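Long-range contacts in sortase B (PDB 5YFK), which is a class B sortase, probably a cysteine transpeptidase that joins surface proteins to the cell wall, studied here with its nucleophile replaced: residues Tyr10-Arg15 / Ser89-Ile94; Asn107-Gly112 / Ile203-Thr208; Val155-Ala160 / Ala216-Val221. The protein carries 1 engineered substitution. All blocks are in the same frame, centred on the assembly; numbering follows the deposited sequence.

Contact 1 of 3, residues Tyr10-Arg15 / Ser89-Ile94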
ATOM      1  N   TYR A  10     -13.883 -14.841  11.368  1.00 59.67           N
ATOM      2  CA  TYR A  10     -14.774 -13.645  11.411  1.00 58.70           C
ATOM      3  C   TYR A  10     -15.291 -13.298  10.012  1.00 64.99           C
ATOM      4  O   TYR A  10     -14.586 -13.475   9.014  1.00 61.91           O
ATOM      5  CB  TYR A  10     -14.023 -12.452  12.003  1.00 69.16           C
ATOM      6  CG  TYR A  10     -14.922 -11.403  12.606  1.00 70.85           C
ATOM      7  CD1 TYR A  10     -15.238 -10.243  11.902  1.00 84.63           C
ATOM      8  CD2 TYR A  10     -15.425 -11.549  13.895  1.00 70.58           C
ATOM      9  CE1 TYR A  10     -16.058  -9.276  12.449  1.00 75.86           C
ATOM     10  CE2 TYR A  10     -16.248 -10.589  14.451  1.00 77.94           C
ATOM     11  CZ  TYR A  10     -16.561  -9.457  13.721  1.00 81.00           C
ATOM     12  OH  TYR A  10     -17.375  -8.498  14.267  1.00 86.79           O
ATOM     13  N   TYR A  11     -16.523 -12.802   9.950  1.00 47.96           N
ATOM     14  CA  TYR A  11     -17.208 -12.552   8.684  1.00 43.99           C
ATOM     15  C   TYR A  11     -17.564 -11.074   8.605  1.00 50.61           C
ATOM     16  O   TYR A  11     -18.005 -10.487   9.585  1.00 38.94           O
ATOM     17  CB  TYR A  11     -18.488 -13.400   8.592  1.00 46.28           C
ATOM     18  CG  TYR A  11     -19.189 -13.328   7.253  1.00 53.24           C
ATOM     19  CD1 TYR A  11     -18.917 -14.258   6.259  1.00 53.70           C
ATOM     20  CD2 TYR A  11     -20.086 -12.299   6.961  1.00 48.51           C
ATOM     21  CE1 TYR A  11     -19.500 -14.158   5.003  1.00 56.84           C
ATOM     22  CE2 TYR A  11     -20.714 -12.224   5.730  1.00 55.23           C
ATOM     23  CZ  TYR A  11     -20.406 -13.151   4.750  1.00 55.17           C
ATOM     24  OH  TYR A  11     -21.030 -13.104   3.528  1.00 63.28           O
ATOM     25  N   THR A  12     -17.404 -10.471   7.433  1.00 53.67           N
ATOM     26  CA  THR A  12     -17.341  -9.023   7.365  1.00 58.81           C
ATOM     27  C   THR A  12     -17.671  -8.518   5.955  1.00 66.28           C
ATOM     28  O   THR A  12     -18.356  -9.213   5.195  1.00 72.80           O
ATOM     29  CB  THR A  12     -15.969  -8.533   7.876  1.00 51.74           C
ATOM     30  OG1 THR A  12     -16.031  -7.135   8.185  1.00 67.57           O
ATOM     31  CG2 THR A  12     -14.867  -8.821   6.859  1.00 54.40           C
ATOM     32  N   ASP A  13     -17.289  -7.277   5.654  1.00 75.16           N
ATOM     33  CA  ASP A  13     -17.908  -6.506   4.564  1.00 90.94           C
ATOM     34  C   ASP A  13     -17.302  -6.801   3.179  1.00103.10           C
ATOM     35  O   ASP A  13     -17.432  -5.987   2.260  1.00110.45           O
ATOM     36  CB  ASP A  13     -17.814  -4.998   4.856  1.00 80.69           C
ATOM     37  CG  ASP A  13     -17.845  -4.680   6.349  1.00 72.07           C
ATOM     38  OD1 ASP A  13     -16.770  -4.730   6.985  1.00 50.49           O
ATOM     39  OD2 ASP A  13     -18.925  -4.339   6.882  1.00 58.56           O
ATOM     40  N   SER A  14     -16.821  -8.029   2.987  1.00104.13           N
ATOM     41  CA  SER A  14     -15.833  -8.339   1.946  1.00 85.87           C
ATOM     42  C   SER A  14     -16.435  -8.310   0.534  1.00 89.55           C
ATOM     43  O   SER A  14     -15.723  -8.094  -0.447  1.00 93.83           O
ATOM     44  CB  SER A  14     -15.203  -9.717   2.219  1.00 81.29           C
ATOM     45  OG  SER A  14     -13.997  -9.914   1.489  1.00 70.05           O
ATOM     46  N   ARG A  15     -17.740  -8.537   0.434  1.00 94.02           N
ATOM     47  CA  ARG A  15     -18.342  -9.002  -0.816  1.00104.98           C
ATOM     48  C   ARG A  15     -18.410  -7.890  -1.864  1.00 97.62           C
ATOM     49  O   ARG A  15     -18.162  -8.128  -3.049  1.00 91.96           O
ATOM     50  CB  ARG A  15     -19.744  -9.559  -0.551  1.00121.17           C
ATOM     51  CG  ARG A  15     -20.292 -10.425  -1.673  1.00127.97           C
ATOM     52  CD  ARG A  15     -21.711 -10.880  -1.375  1.00132.42           C
ATOM     53  NE  ARG A  15     -22.502 -11.053  -2.591  1.00140.77           N
ATOM     54  CZ  ARG A  15     -22.998 -10.053  -3.315  1.00135.36           C
ATOM     55  NH1 ARG A  15     -22.750  -8.794  -2.976  1.00147.51           N
ATOM     56  NH2 ARG A  15     -23.720 -10.313  -4.398  1.00117.02           N
ATOM     57  N   SER A  89     -18.438   0.896   7.724  1.00 32.72           N
ATOM     58  CA  SER A  89     -17.827  -0.401   7.486  1.00 24.91           C
ATOM     59  C   SER A  89     -16.796  -0.665   8.549  1.00 27.39           C
ATOM     60  O   SER A  89     -16.034   0.228   8.925  1.00 37.05           O
ATOM     61  CB  SER A  89     -17.181  -0.441   6.104  1.00 33.11           C
ATOM     62  OG  SER A  89     -16.309  -1.557   5.982  1.00 31.04           O
ATOM     63  N   PHE A  90     -16.703  -1.923   8.959  1.00 28.20           N
ATOM     64  CA  PHE A  90     -15.686  -2.348   9.896  1.00 30.04           C
ATOM     65  C   PHE A  90     -14.359  -2.591   9.200  1.00 27.85           C
ATOM     66  O   PHE A  90     -13.317  -2.236   9.731  1.00 28.54           O
ATOM     67  CB  PHE A  90     -16.157  -3.589  10.643  1.00 35.81           C
ATOM     68  CG  PHE A  90     -17.336  -3.316  11.530  1.00 47.84           C
ATOM     69  CD1 PHE A  90     -18.620  -3.381  11.006  1.00 62.47           C
ATOM     70  CD2 PHE A  90     -17.148  -2.623  12.722  1.00 50.10           C
ATOM     71  CE1 PHE A  90     -19.709  -2.960  11.750  1.00 59.77           C
ATOM     72  CE2 PHE A  90     -18.229  -2.187  13.467  1.00 59.59           C
ATOM     73  CZ  PHE A  90     -19.513  -2.364  12.983  1.00 63.34           C
ATOM     74  N   SER A  91     -14.408  -3.145   7.992  1.00 25.83           N
ATOM     75  CA  SER A  91     -13.190  -3.423   7.240  1.00 29.08           C
ATOM     76  C   SER A  91     -12.574  -2.135   6.702  1.00 29.80           C
ATOM     77  O   SER A  91     -11.383  -2.087   6.408  1.00 24.30           O
ATOM     78  CB  SER A  91     -13.496  -4.357   6.085  1.00 32.09           C
ATOM     79  OG  SER A  91     -13.806  -5.635   6.585  1.00 41.05           O
ATOM     80  N   GLY A  92     -13.417  -1.139   6.451  1.00 26.04           N
ATOM     81  CA  GLY A  92     -12.963   0.094   5.800  1.00 23.07           C
ATOM     82  C   GLY A  92     -12.412  -0.132   4.397  1.00 19.00           C
ATOM     83  O   GLY A  92     -12.964  -0.894   3.596  1.00 20.42           O
ATOM     84  N   SER A  93     -11.440   0.687   4.039  1.00 19.12           N
ATOM     85  CA  SER A  93     -10.892   0.688   2.695  1.00 19.28           C
ATOM     86  C   SER A  93      -9.374   0.710   2.785  1.00 15.84           C
ATOM     87  O   SER A  93      -8.799   0.985   3.852  1.00 18.89           O
ATOM     88  CB  SER A  93     -11.399   1.892   1.892  1.00 22.73           C
ATOM     89  OG  SER A  93     -12.819   1.930   1.863  1.00 24.67           O
ATOM     90  N   ILE A  94      -8.720   0.410   1.669  1.00 13.85           N
ATOM     91  CA  ILE A  94      -7.273   0.677   1.584  1.00 14.10           C
ATOM     92  C   ILE A  94      -7.085   2.124   1.143  1.00 14.09           C
ATOM     93  O   ILE A  94      -7.736   2.575   0.183  1.00 17.48           O
ATOM     94  CB  ILE A  94      -6.604  -0.238   0.570  1.00 14.47           C
ATOM     95  CG1 ILE A  94      -6.960  -1.700   0.849  1.00 13.42           C
ATOM     96  CG2 ILE A  94      -5.088  -0.030   0.588  1.00 14.10           C
ATOM     97  CD1 ILE A  94      -6.709  -2.189   2.259  1.00 14.96           C
TER
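The carboxylate of D13 lies over the S89-F90-S91 turn and buries its OD1 among the polar atoms there. The turn is an ST motif: S89 OG accepts from the backbone N of G92 at 3.0 Å. It belongs to the loop that leads into strand 94-96 of the sortase domain. D13 comes from the N-terminal loop just before helix 16-19.

D13 OD1 is the acceptor that holds the two pieces together. The backbone N of S91 reaches D13 OD1 at 3.0 Å, on the syn side and 35° out of the carboxylate plane. S91 OG donates to the same D13 OD1 at 3.1 Å and uses the anti lone pair, away from OD2. S91 OG can do this because its chi1 of -70° puts it beside its own backbone N, where both donors face D13. A third donor is T12 OG1, 2.8 Å from D13 OD1, which comes from well above the carboxylate plane. S89 OG adds a weak bond to D13 OD1 at 3.4 Å. Three full bonds and one weak one therefore converge on a single oxygen. They should limit rotation of the carboxylate and probably favour its charged form.

The other carboxylate oxygen, D13 OD2, sits at the edge of the F90 ring, near the ring plane. T12 also leans on S91, and its side chain touches N117. The backbone N of I94 donates to the OH of Y17 in helix 16-19, a second tie between the N-terminal region and this loop. The side chain of S91 is about 5 Å from that of H113, the predicted proton donor/acceptor. The contact thus borders the probable active site. Next to its hydroxyl, T12 presents a methyl as well: CG2 lies 3.4 Å from S91 OG.

Contact 2 of 3, residues Asn107-Gly112 / Ile203-Thr208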
ATOM      1  N   ASN A 107       7.675   9.205  -1.234  1.00 15.68           N
ATOM      2  CA  ASN A 107       7.146   8.046  -0.467  1.00 12.78           C
ATOM      3  C   ASN A 107       5.634   8.082  -0.514  1.00 13.84           C
ATOM      4  O   ASN A 107       5.027   9.011   0.003  1.00 17.60           O
ATOM      5  CB  ASN A 107       7.608   8.098   0.976  1.00 14.48           C
ATOM      6  CG  ASN A 107       7.235   6.859   1.773  1.00 12.17           C
ATOM      7  OD1 ASN A 107       6.828   5.818   1.216  1.00 15.43           O
ATOM      8  ND2 ASN A 107       7.408   6.948   3.087  1.00 13.13           N
ATOM      9  N   ILE A 108       5.054   7.083  -1.154  1.00 11.90           N
ATOM     10  CA  ILE A 108       3.606   6.915  -1.187  1.00 11.93           C
ATOM     11  C   ILE A 108       3.248   6.002  -0.015  1.00 15.22           C
ATOM     12  O   ILE A 108       3.722   4.869   0.078  1.00 14.31           O
ATOM     13  CB  ILE A 108       3.170   6.291  -2.511  1.00 14.10           C
ATOM     14  CG1 ILE A 108       3.647   7.170  -3.680  1.00 16.74           C
ATOM     15  CG2 ILE A 108       1.647   6.085  -2.523  1.00 15.85           C
ATOM     16  CD1 ILE A 108       3.649   6.483  -5.029  1.00 23.00           C
ATOM     17  N   VAL A 109       2.388   6.494   0.863  1.00 13.90           N
ATOM     18  CA  VAL A 109       2.113   5.764   2.090  1.00 13.45           C
ATOM     19  C   VAL A 109       0.690   5.298   2.108  1.00 12.04           C
ATOM     20  O   VAL A 109      -0.241   6.098   1.955  1.00 13.70           O
ATOM     21  CB  VAL A 109       2.387   6.636   3.331  1.00 12.92           C
ATOM     22  CG1 VAL A 109       1.954   5.925   4.604  1.00 14.09           C
ATOM     23  CG2 VAL A 109       3.858   6.994   3.386  1.00 11.63           C
ATOM     24  N   VAL A 110       0.513   3.985   2.278  1.00 13.94           N
ATOM     25  CA  VAL A 110      -0.789   3.380   2.139  1.00 11.53           C
ATOM     26  C   VAL A 110      -1.101   2.559   3.395  1.00 12.42           C
ATOM     27  O   VAL A 110      -0.243   1.803   3.873  1.00 13.25           O
ATOM     28  CB  VAL A 110      -0.847   2.485   0.872  1.00 11.70           C
ATOM     29  CG1 VAL A 110      -2.193   1.815   0.709  1.00 11.01           C
ATOM     30  CG2 VAL A 110      -0.495   3.297  -0.363  1.00 14.10           C
ATOM     31  N   TYR A 111      -2.353   2.661   3.848  1.00 12.25           N
ATOM     32  CA  TYR A 111      -2.839   2.019   5.073  1.00 12.83           C
ATOM     33  C   TYR A 111      -3.962   1.057   4.758  1.00 13.93           C
ATOM     34  O   TYR A 111      -4.779   1.271   3.832  1.00 14.10           O
ATOM     35  CB  TYR A 111      -3.379   3.055   6.058  1.00 13.28           C
ATOM     36  CG  TYR A 111      -2.433   4.145   6.447  1.00 12.22           C
ATOM     37  CD1 TYR A 111      -2.296   5.284   5.669  1.00 16.43           C
ATOM     38  CD2 TYR A 111      -1.654   4.033   7.593  1.00 19.35           C
ATOM     39  CE1 TYR A 111      -1.434   6.295   6.049  1.00 17.14           C
ATOM     40  CE2 TYR A 111      -0.665   4.957   7.876  1.00 17.07           C
ATOM     41  CZ  TYR A 111      -0.619   6.112   7.136  1.00 16.26           C
ATOM     42  OH  TYR A 111       0.256   7.090   7.475  1.00 23.78           O
ATOM     43  N   GLY A 112      -4.086   0.049   5.603  1.00 15.27           N
ATOM     44  CA  GLY A 112      -5.290  -0.774   5.647  1.00 13.45           C
ATOM     45  C   GLY A 112      -5.370  -1.585   6.916  1.00 15.70           C
ATOM     46  O   GLY A 112      -4.365  -1.806   7.575  1.00 15.35           O
ATOM     47  N   ILE A 203       9.645   5.394  -3.335  1.00 14.71           N
ATOM     48  CA  ILE A 203       9.249   4.265  -2.530  1.00 12.61           C
ATOM     49  C   ILE A 203       7.753   4.236  -2.234  1.00 12.02           C
ATOM     50  O   ILE A 203       7.076   5.265  -2.265  1.00 13.23           O
ATOM     51  CB  ILE A 203      10.062   4.152  -1.223  1.00 13.77           C
ATOM     52  CG1 ILE A 203       9.948   5.427  -0.378  1.00 13.56           C
ATOM     53  CG2 ILE A 203      11.519   3.798  -1.568  1.00 15.59           C
ATOM     54  CD1 ILE A 203      10.395   5.243   1.073  1.00 11.28           C
ATOM     55  N   LEU A 204       7.323   3.053  -1.809  1.00 11.67           N
ATOM     56  CA  LEU A 204       5.956   2.755  -1.433  1.00 10.73           C
ATOM     57  C   LEU A 204       5.992   2.097  -0.056  1.00 11.53           C
ATOM     58  O   LEU A 204       6.772   1.158   0.174  1.00 12.07           O
ATOM     59  CB  LEU A 204       5.353   1.771  -2.428  1.00 10.40           C
ATOM     60  CG  LEU A 204       3.906   1.309  -2.178  1.00 10.19           C
ATOM     61  CD1 LEU A 204       2.849   2.389  -2.158  1.00 14.71           C
ATOM     62  CD2 LEU A 204       3.549   0.277  -3.211  1.00 11.28           C
ATOM     63  N   THR A 205       5.242   2.653   0.873  1.00 12.13           N
ATOM     64  CA  THR A 205       5.191   2.125   2.238  1.00 12.34           C
ATOM     65  C   THR A 205       3.788   1.620   2.519  1.00 13.18           C
ATOM     66  O   THR A 205       2.827   2.388   2.428  1.00 13.26           O
ATOM     67  CB  THR A 205       5.557   3.228   3.240  1.00 10.71           C
ATOM     68  OG1 THR A 205       6.858   3.747   2.920  1.00 13.18           O
ATOM     69  CG2 THR A 205       5.485   2.752   4.697  1.00 11.80           C
ATOM     70  N   LEU A 206       3.688   0.367   2.950  1.00 11.33           N
ATOM     71  CA  LEU A 206       2.407  -0.227   3.303  1.00 10.10           C
ATOM     72  C   LEU A 206       2.347  -0.491   4.788  1.00 10.33           C
ATOM     73  O   LEU A 206       3.261  -1.085   5.337  1.00 12.69           O
ATOM     74  CB  LEU A 206       2.194  -1.557   2.567  1.00 11.02           C
ATOM     75  CG  LEU A 206       2.407  -1.574   1.051  1.00 10.97           C
ATOM     76  CD1 LEU A 206       2.150  -2.959   0.494  1.00 13.53           C
ATOM     77  CD2 LEU A 206       1.546  -0.536   0.360  1.00 11.62           C
ATOM     78  N   ILE A 207       1.278  -0.015   5.422  1.00 12.54           N
ATOM     79  CA  ILE A 207       1.164  -0.050   6.875  1.00 13.92           C
ATOM     80  C   ILE A 207      -0.123  -0.704   7.309  1.00 12.26           C
ATOM     81  O   ILE A 207      -1.227  -0.299   6.889  1.00 14.39           O
ATOM     82  CB  ILE A 207       1.272   1.365   7.483  1.00 13.58           C
ATOM     83  CG1 ILE A 207       2.663   1.949   7.186  1.00 13.10           C
ATOM     84  CG2 ILE A 207       1.061   1.309   8.984  1.00 15.37           C
ATOM     85  CD1 ILE A 207       2.751   3.438   7.465  1.00 14.70           C
ATOM     86  N   THR A 208       0.010  -1.616   8.270  1.00 11.96           N
ATOM     87  CA  THR A 208      -1.121  -2.210   8.902  1.00 11.33           C
ATOM     88  C   THR A 208      -0.889  -2.430  10.401  1.00 14.04           C
ATOM     89  O   THR A 208       0.212  -2.195  10.911  1.00 15.25           O
ATOM     90  CB  THR A 208      -1.562  -3.504   8.196  1.00 13.90           C
ATOM     91  OG1 THR A 208      -2.847  -3.888   8.666  1.00 14.11           O
ATOM     92  CG2 THR A 208      -0.601  -4.668   8.411  1.00 14.05           C
TER
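The Y111 ring lies alongside I207, whose CD1 approaches it obliquely, 3.8 Å from Y111 CE2. F95 meets the same ring with its plane turned by about 25°, and Y111 OH is hydrogen-bonded to D97. I203 CD1 lies over one face of the N107 amide, 3.6 Å from N107 CG. N107 is turned toward strand 203-208 with CG anti to the backbone N (chi1 -173°). Its OD1 accepts from T205 OG1 at 2.7 Å, in the carbonyl plane and on a lone pair. N107 ND2 is held by the backbone O of K168.

N107, V109 and Y111 share one face with I203, T205 and I207. On the other face, L204 CD1 touches both I108 CG2 and V110 CG2, each at 3.9 Å. L206 CD2 packs on V110 CB.

The backbones bond in parallel register from I108 N to I203 O through to G112 N to I207 O. The T205 N to I108 O bond is nearly straight, at 175°. T208 OG1 donates to G112 O at 2.8 Å, a side-chain bond that follows the G112 N to I207 O bond. This parallel pair lies in the central sheet of the sortase fold, with predicted catalytic residues H113 and S209, the latter engineered, directly after its two segments.

Contact 3 of 3, residues Val155-Ala160 / Ala216-Val221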
ATOM      1  N   VAL A 155      10.904  -5.028   5.723  1.00 14.80           N
ATOM      2  CA  VAL A 155       9.725  -5.401   6.481  1.00 13.66           C
ATOM      3  C   VAL A 155      10.063  -5.307   7.974  1.00 14.74           C
ATOM      4  O   VAL A 155      11.170  -5.632   8.387  1.00 14.57           O
ATOM      5  CB  VAL A 155       9.235  -6.850   6.184  1.00 14.70           C
ATOM      6  CG1 VAL A 155      10.340  -7.877   6.462  1.00 14.33           C
ATOM      7  CG2 VAL A 155       8.016  -7.179   7.021  1.00 17.19           C
ATOM      8  N   TYR A 156       9.186  -4.667   8.728  1.00 11.70           N
ATOM      9  CA  TYR A 156       9.381  -4.522  10.172  1.00 13.95           C
ATOM     10  C   TYR A 156       8.093  -4.293  10.943  1.00 16.45           C
ATOM     11  O   TYR A 156       7.052  -3.949  10.369  1.00 13.55           O
ATOM     12  CB  TYR A 156      10.427  -3.426  10.483  1.00 15.41           C
ATOM     13  CG  TYR A 156      10.064  -2.023  10.046  1.00 14.04           C
ATOM     14  CD1 TYR A 156      10.370  -1.568   8.756  1.00 14.06           C
ATOM     15  CD2 TYR A 156       9.397  -1.153  10.907  1.00 15.50           C
ATOM     16  CE1 TYR A 156      10.034  -0.298   8.346  1.00 14.46           C
ATOM     17  CE2 TYR A 156       9.141   0.157  10.542  1.00 15.88           C
ATOM     18  CZ  TYR A 156       9.394   0.558   9.244  1.00 14.73           C
ATOM     19  OH  TYR A 156       9.071   1.830   8.843  1.00 16.08           O
ATOM     20  N   GLN A 157       8.168  -4.393  12.270  1.00 14.48           N
ATOM     21  CA  GLN A 157       7.038  -3.958  13.064  1.00 17.53           C
ATOM     22  C   GLN A 157       7.526  -3.177  14.259  1.00 21.26           C
ATOM     23  O   GLN A 157       8.666  -3.343  14.723  1.00 20.21           O
ATOM     24  CB  GLN A 157       6.122  -5.120  13.476  1.00 28.41           C
ATOM     25  CG  GLN A 157       6.802  -6.298  14.132  1.00 28.18           C
ATOM     26  CD  GLN A 157       5.829  -7.429  14.491  1.00 22.00           C
ATOM     27  OE1 GLN A 157       4.721  -7.527  13.958  1.00 27.46           O
ATOM     28  NE2 GLN A 157       6.190  -8.185  15.495  1.00 24.43           N
ATOM     29  N   GLU A 158       6.698  -2.264  14.709  1.00 18.98           N
ATOM     30  CA  GLU A 158       7.054  -1.498  15.889  1.00 25.36           C
ATOM     31  C   GLU A 158       5.835  -0.854  16.450  1.00 18.91           C
ATOM     32  O   GLU A 158       4.756  -0.963  15.907  1.00 18.58           O
ATOM     33  CB  GLU A 158       8.111  -0.426  15.557  1.00 37.90           C
ATOM     34  CG  GLU A 158       7.697   0.548  14.471  1.00 26.69           C
ATOM     35  CD  GLU A 158       8.777   1.591  14.148  1.00 29.84           C
ATOM     36  OE1 GLU A 158       8.481   2.801  14.169  1.00 23.57           O
ATOM     37  OE2 GLU A 158       9.957   1.220  13.994  1.00 24.60           O
ATOM     38  N   ASN A 159       6.033  -0.161  17.555  1.00 18.94           N
ATOM     39  CA  ASN A 159       4.959   0.496  18.245  1.00 20.09           C
ATOM     40  C   ASN A 159       4.310   1.597  17.378  1.00 15.40           C
ATOM     41  O   ASN A 159       5.011   2.386  16.753  1.00 19.30           O
ATOM     42  CB  ASN A 159       5.542   1.116  19.508  1.00 22.85           C
ATOM     43  CG  ASN A 159       4.571   2.021  20.190  1.00 21.04           C
ATOM     44  OD1 ASN A 159       4.514   3.213  19.885  1.00 26.70           O
ATOM     45  ND2 ASN A 159       3.766   1.464  21.066  1.00 26.80           N
ATOM     46  N   ALA A 160       2.997   1.748  17.472  1.00 18.73           N
ATOM     47  CA  ALA A 160       2.295   2.665  16.581  1.00 18.10           C
ATOM     48  C   ALA A 160       2.704   4.127  16.783  1.00 25.68           C
ATOM     49  O   ALA A 160       2.759   4.904  15.834  1.00 19.17           O
ATOM     50  CB  ALA A 160       0.803   2.507  16.723  1.00 18.65           C
ATOM     51  N   ALA A 216       0.898  -2.841  17.899  1.00 18.90           N
ATOM     52  CA  ALA A 216       1.886  -3.192  16.882  1.00 16.44           C
ATOM     53  C   ALA A 216       1.420  -2.663  15.536  1.00 13.02           C
ATOM     54  O   ALA A 216       0.210  -2.576  15.269  1.00 15.10           O
ATOM     55  CB  ALA A 216       2.100  -4.695  16.798  1.00 15.61           C
ATOM     56  N   ARG A 217       2.379  -2.178  14.769  1.00 12.91           N
ATOM     57  CA  ARG A 217       2.188  -1.887  13.369  1.00 14.00           C
ATOM     58  C   ARG A 217       3.150  -2.723  12.562  1.00 16.57           C
ATOM     59  O   ARG A 217       4.337  -2.842  12.909  1.00 15.11           O
ATOM     60  CB  ARG A 217       2.443  -0.412  13.087  1.00 14.79           C
ATOM     61  CG  ARG A 217       1.478   0.516  13.763  1.00 18.93           C
ATOM     62  CD  ARG A 217       0.104   0.342  13.201  1.00 20.59           C
ATOM     63  NE  ARG A 217      -0.866   1.259  13.765  1.00 31.32           N
ATOM     64  CZ  ARG A 217      -1.712   0.968  14.757  1.00 36.49           C
ATOM     65  NH1 ARG A 217      -1.662  -0.201  15.400  1.00 34.94           N
ATOM     66  NH2 ARG A 217      -2.572   1.891  15.153  1.00 35.02           N
ATOM     67  N   ILE A 218       2.670  -3.235  11.441  1.00 13.87           N
ATOM     68  CA  ILE A 218       3.565  -3.955  10.513  1.00 12.34           C
ATOM     69  C   ILE A 218       3.745  -3.148   9.220  1.00 13.54           C
ATOM     70  O   ILE A 218       2.800  -2.592   8.729  1.00 14.02           O
ATOM     71  CB  ILE A 218       2.972  -5.331  10.154  1.00 13.68           C
ATOM     72  CG1 ILE A 218       2.584  -6.096  11.438  1.00 13.74           C
ATOM     73  CG2 ILE A 218       3.945  -6.146   9.309  1.00 17.06           C
ATOM     74  CD1 ILE A 218       1.846  -7.399  11.195  1.00 18.69           C
ATOM     75  N   VAL A 219       4.993  -3.032   8.755  1.00 13.71           N
ATOM     76  CA  VAL A 219       5.355  -2.101   7.682  1.00 14.34           C
ATOM     77  C   VAL A 219       6.122  -2.860   6.605  1.00 13.26           C
ATOM     78  O   VAL A 219       7.052  -3.595   6.903  1.00 14.65           O
ATOM     79  CB  VAL A 219       6.237  -0.938   8.189  1.00 12.47           C
ATOM     80  CG1 VAL A 219       6.432   0.129   7.112  1.00 12.73           C
ATOM     81  CG2 VAL A 219       5.658  -0.321   9.454  1.00 19.39           C
ATOM     82  N   VAL A 220       5.740  -2.636   5.350  1.00 12.19           N
ATOM     83  CA  VAL A 220       6.503  -3.071   4.213  1.00 13.51           C
ATOM     84  C   VAL A 220       6.863  -1.870   3.322  1.00 14.50           C
ATOM     85  O   VAL A 220       6.052  -0.979   3.112  1.00 13.93           O
ATOM     86  CB  VAL A 220       5.749  -4.124   3.377  1.00 14.49           C
ATOM     87  CG1 VAL A 220       6.514  -4.414   2.093  1.00 19.71           C
ATOM     88  CG2 VAL A 220       5.594  -5.419   4.181  1.00 18.19           C
ATOM     89  N   VAL A 221       8.146  -1.750   3.003  1.00 13.86           N
ATOM     90  CA  VAL A 221       8.623  -0.663   2.139  1.00 14.51           C
ATOM     91  C   VAL A 221       9.270  -1.255   0.885  1.00 14.65           C
ATOM     92  O   VAL A 221      10.025  -2.238   0.939  1.00 14.81           O
ATOM     93  CB  VAL A 221       9.636   0.255   2.867  1.00 13.49           C
ATOM     94  CG1 VAL A 221       9.765   1.586   2.162  1.00 13.58           C
ATOM     95  CG2 VAL A 221       9.212   0.490   4.327  1.00 14.17           C
TER
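Four backbone hydrogen bonds join Y156 to V219 and E158 to R217, the hydrogen-bonded pairs of this antiparallel pairing. V219 N to Y156 O is 2.8 Å and R217 N to E158 O is 2.9 Å.

The main apolar contact is a CH-pi interaction. V219 CB sits over one face of the Y156 ring, 3.8 Å from its centroid and offset toward the rim. Chi1 of 63° turns the ring over its neighbour. V219 CG1 reaches Y156 OH at 3.6 Å, while Q184 bonds that hydroxyl. On the opposite face of the sheet, Q157 lies alongside I218, with Q157 OE1 3.6 Å from I218 CG1. Q157 OE1 is also bonded by K128.

The R217 guanidinium packs on A160, whose CB lies over the centre of one face, 3.5 Å from R217 CZ. R217 bends at chi2 (-67°), and its NH1 donates to A216 O at 3.0 Å, nearly in the guanidinium plane. R217 is the predicted transition-state stabiliser and touches S209, an engineered residue at the predicted acyl-thioester position.

N159 caps helix 160-166, and L163 of that helix covers Y156, R217 and V219. Strand 216-225 lies between strands 203-210 and 146-159.

From the N terminus, contact 1 comes first. It closes the loop from 10-15 to 89-94 and ties the N-terminal region to the turn before strand 94-96. It is complete before contact 2 opens at 107-112. Contacts 2 and 3 cross: 155-160 lies between the halves of contact 2, and 216-221 follows 203-208. Both belong to one sheet, in which strands 107-111, 203-210, 216-225 and 146-159 are successive neighbours. T208 O to I218 N, 2.7 Å, is a probable hydrogen bond between contacts 2 and 3. Contact 1 meets contact 2 by packing of I94 on V110, but does not touch contact 3.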